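Local coordinates for protein copper-containing nitrite reductase (PDB 6HBE) that probably reduces nitrite to nitric oxide at copper centres, taking electrons from a cytochrome c, and works as a homotrimer with an additional copper-binding third domain, at residues C[40-45]-C[310-315]. Residues are numbered along the deposited sequence; the frame is centred on the assembly and turned at random.
Sequences YLRGFS and VVDPYG
Tyr40 and Leu41 pair in parallel with Val310 and Val311: Val311 N gives a straight hydrogen bond to Tyr40 O (2.7 Å, 173° at the hydrogen), and Arg42 N returns one to Val311 O at 2.9 Å. Leu41 and Val311 share one face of the sheet. With CG anti to its nitrogen (chi1 175°), Leu41 brings CD1 across to the partner strand, where it meets Val311 CG1 at 3.7 Å. On the other face, with Val310, the extended Arg42 chain runs over its partner strand; Arg42 CD lies 3.7 Å from Asp312 OD2, while Arg42 NE passes Val310 CG1. Arg42 NE stays 4.2 Å from Asp312 OD2, too long for a salt bridge, though the opposite charges probably still attract. Pairing stops after Val311, where residues 312-315 turn away: Pro313 CD lies against Arg42 O, at 3.5 Å, and Asp312 OD1 accepts a weak hydrogen bond from Tyr314 N across the bend. Beyond it the rings of Phe44 and Tyr314 meet obliquely, planes 41° apart, CE2 to CE2 at 3.7 Å; Tyr433, from the C-terminal cupredoxin domain, packs edge-to-face with each. Tyr314 OH hydrogen-bonds to Ala124 O. Phe44 stacks on His125 and meets His75 edge-to-face, both ligands of the first domain's type 1 copper, which Cys115 and Gln130 complete. Strand 309-311 thus extends that domain's cupredoxin sheet, outermost within this chain, beside 39-46, which has strand 21-36 on its other side.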
ATOM      1  N   TYR C  40      20.770  -7.298  12.271  1.00 22.40           N
ATOM      2  CA  TYR C  40      20.048  -7.665  13.477  1.00 23.13           C
ATOM      3  C   TYR C  40      18.842  -6.778  13.716  1.00 23.41           C
ATOM      4  O   TYR C  40      18.927  -5.592  13.488  1.00 26.59           O
ATOM      5  CB  TYR C  40      20.977  -7.603  14.699  1.00 24.37           C
ATOM      6  CG  TYR C  40      22.108  -8.572  14.559  1.00 25.90           C
ATOM      7  CD1 TYR C  40      23.256  -8.212  13.856  1.00 28.08           C
ATOM      8  CD2 TYR C  40      22.024  -9.859  15.076  1.00 29.35           C
ATOM      9  CE1 TYR C  40      24.306  -9.100  13.692  1.00 29.59           C
ATOM     10  CE2 TYR C  40      23.077 -10.762  14.918  1.00 30.84           C
ATOM     11  CZ  TYR C  40      24.219 -10.353  14.228  1.00 30.68           C
ATOM     12  OH  TYR C  40      25.284 -11.207  14.037  1.00 37.29           O
ATOM     13  N   LEU C  41      17.741  -7.376  14.182  1.00 22.31           N
ATOM     14  CA  LEU C  41      16.471  -6.712  14.454  1.00 23.54           C
ATOM     15  C   LEU C  41      16.085  -6.870  15.923  1.00 23.88           C
ATOM     16  O   LEU C  41      15.935  -8.001  16.401  1.00 25.23           O
ATOM     17  CB  LEU C  41      15.364  -7.384  13.597  1.00 24.03           C
ATOM     18  CG  LEU C  41      13.919  -6.928  13.790  1.00 24.66           C
ATOM     19  CD1 LEU C  41      13.756  -5.466  13.427  1.00 25.65           C
ATOM     20  CD2 LEU C  41      12.952  -7.780  12.969  1.00 26.44           C
ATOM     21  N   ARG C  42      15.875  -5.758  16.622  1.00 24.75           N
ATOM     22  CA  ARG C  42      15.370  -5.781  18.009  1.00 25.53           C
ATOM     23  C   ARG C  42      13.869  -5.737  18.009  1.00 25.93           C
ATOM     24  O   ARG C  42      13.275  -4.970  17.253  1.00 29.15           O
ATOM     25  CB  ARG C  42      15.865  -4.574  18.814  1.00 28.61           C
ATOM     26  CG  ARG C  42      17.375  -4.488  18.992  1.00 33.22           C
ATOM     27  CD  ARG C  42      17.728  -3.603  20.181  1.00 36.24           C
ATOM     28  NE  ARG C  42      19.017  -2.979  19.948  1.00 42.77           N
ATOM     29  CZ  ARG C  42      20.182  -3.325  20.500  1.00 48.71           C
ATOM     30  NH1 ARG C  42      21.275  -2.637  20.143  1.00 50.78           N
ATOM     31  NH2 ARG C  42      20.289  -4.314  21.404  1.00 49.42           N
ATOM     32  N   GLY C  43      13.259  -6.519  18.892  1.00 25.03           N
ATOM     33  CA  GLY C  43      11.815  -6.544  19.045  1.00 25.62           C
ATOM     34  C   GLY C  43      11.341  -7.376  20.215  1.00 25.06           C
ATOM     35  O   GLY C  43      12.019  -7.481  21.227  1.00 25.49           O
ATOM     36  N   PHE C  44      10.149  -7.943  20.078  1.00 24.83           N
ATOM     37  CA  PHE C  44       9.552  -8.822  21.070  1.00 25.06           C
ATOM     38  C   PHE C  44       9.289 -10.185  20.429  1.00 24.93           C
ATOM     39  O   PHE C  44       9.028 -10.258  19.217  1.00 23.27           O
ATOM     40  CB  PHE C  44       8.207  -8.274  21.563  1.00 25.70           C
ATOM     41  CG  PHE C  44       8.278  -6.918  22.248  1.00 26.58           C
ATOM     42  CD1 PHE C  44       8.985  -6.761  23.447  1.00 27.48           C
ATOM     43  CD2 PHE C  44       7.576  -5.810  21.737  1.00 27.50           C
ATOM     44  CE1 PHE C  44       9.052  -5.520  24.093  1.00 28.05           C
ATOM     45  CE2 PHE C  44       7.635  -4.566  22.383  1.00 27.47           C
ATOM     46  CZ  PHE C  44       8.375  -4.421  23.556  1.00 28.16           C
ATOM     47  N   SER C  45       9.317 -11.258  21.231  1.00 23.50           N
ATOM     48  CA  SER C  45       9.040 -12.618  20.745  1.00 23.53           C
ATOM     49  C   SER C  45       8.199 -13.453  21.712  1.00 24.88           C
ATOM     50  O   SER C  45       7.935 -13.035  22.870  1.00 25.34           O
ATOM     51  CB  SER C  45      10.351 -13.365  20.478  1.00 25.32           C
ATOM     52  OG  SER C  45      10.991 -13.715  21.688  1.00 23.87           O
ATOM     53  N   VAL C 310      21.856  -2.581  12.721  1.00 23.50           N
ATOM     54  CA  VAL C 310      20.897  -2.951  13.756  1.00 23.98           C
ATOM     55  C   VAL C 310      19.616  -2.158  13.552  1.00 23.90           C
ATOM     56  O   VAL C 310      19.629  -0.935  13.581  1.00 23.76           O
ATOM     57  CB  VAL C 310      21.413  -2.664  15.196  1.00 25.69           C
ATOM     58  CG1 VAL C 310      20.402  -3.178  16.232  1.00 27.55           C
ATOM     59  CG2 VAL C 310      22.768  -3.320  15.393  1.00 25.99           C
ATOM     60  N   VAL C 311      18.506  -2.877  13.379  1.00 23.69           N
ATOM     61  CA  VAL C 311      17.190  -2.300  13.112  1.00 24.20           C
ATOM     62  C   VAL C 311      16.411  -2.361  14.435  1.00 23.49           C
ATOM     63  O   VAL C 311      16.462  -3.383  15.125  1.00 22.40           O
ATOM     64  CB  VAL C 311      16.440  -3.130  12.034  1.00 24.23           C
ATOM     65  CG1 VAL C 311      15.076  -2.513  11.722  1.00 24.02           C
ATOM     66  CG2 VAL C 311      17.286  -3.274  10.761  1.00 23.38           C
ATOM     67  N   ASP C 312      15.727  -1.266  14.790  1.00 22.28           N
ATOM     68  CA  ASP C 312      14.886  -1.222  15.981  1.00 23.32           C
ATOM     69  C   ASP C 312      13.722  -0.256  15.759  1.00 21.62           C
ATOM     70  O   ASP C 312      13.926   0.946  15.773  1.00 20.67           O
ATOM     71  CB  ASP C 312      15.729  -0.788  17.200  1.00 25.47           C
ATOM     72  CG  ASP C 312      14.943  -0.800  18.514  1.00 27.57           C
ATOM     73  OD1 ASP C 312      13.694  -1.002  18.561  1.00 26.77           O
ATOM     74  OD2 ASP C 312      15.601  -0.650  19.545  1.00 31.52           O
ATOM     75  N   PRO C 313      12.493  -0.774  15.579  1.00 21.37           N
ATOM     76  CA  PRO C 313      11.428   0.169  15.274  1.00 22.42           C
ATOM     77  C   PRO C 313      11.144   1.191  16.395  1.00 23.69           C
ATOM     78  O   PRO C 313      10.867   2.357  16.091  1.00 24.19           O
ATOM     79  CB  PRO C 313      10.216  -0.742  15.038  1.00 22.97           C
ATOM     80  CG  PRO C 313      10.537  -2.010  15.742  1.00 22.26           C
ATOM     81  CD  PRO C 313      12.003  -2.167  15.632  1.00 22.30           C
ATOM     82  N   TYR C 314      11.264   0.751  17.645  1.00 23.43           N
ATOM     83  CA  TYR C 314      10.919   1.552  18.828  1.00 23.19           C
ATOM     84  C   TYR C 314      12.042   2.481  19.357  1.00 23.91           C
ATOM     85  O   TYR C 314      11.757   3.504  19.973  1.00 23.38           O
ATOM     86  CB  TYR C 314      10.548   0.636  19.952  1.00 23.97           C
ATOM     87  CG  TYR C 314       9.565  -0.490  19.617  1.00 23.97           C
ATOM     88  CD1 TYR C 314       8.279  -0.224  19.185  1.00 22.95           C
ATOM     89  CD2 TYR C 314       9.949  -1.821  19.741  1.00 23.28           C
ATOM     90  CE1 TYR C 314       7.393  -1.257  18.922  1.00 22.01           C
ATOM     91  CE2 TYR C 314       9.065  -2.850  19.492  1.00 22.50           C
ATOM     92  CZ  TYR C 314       7.806  -2.571  19.084  1.00 22.11           C
ATOM     93  OH  TYR C 314       6.938  -3.620  18.845  1.00 22.10           O
ATOM     94  N   GLY C 315      13.294   2.111  19.135  1.00 27.04           N
ATOM     95  CA  GLY C 315      14.452   2.717  19.832  1.00 28.26           C
ATOM     96  C   GLY C 315      15.554   3.133  18.898  1.00 28.67           C
ATOM     97  O   GLY C 315      15.307   3.413  17.727  1.00 27.22           O
TER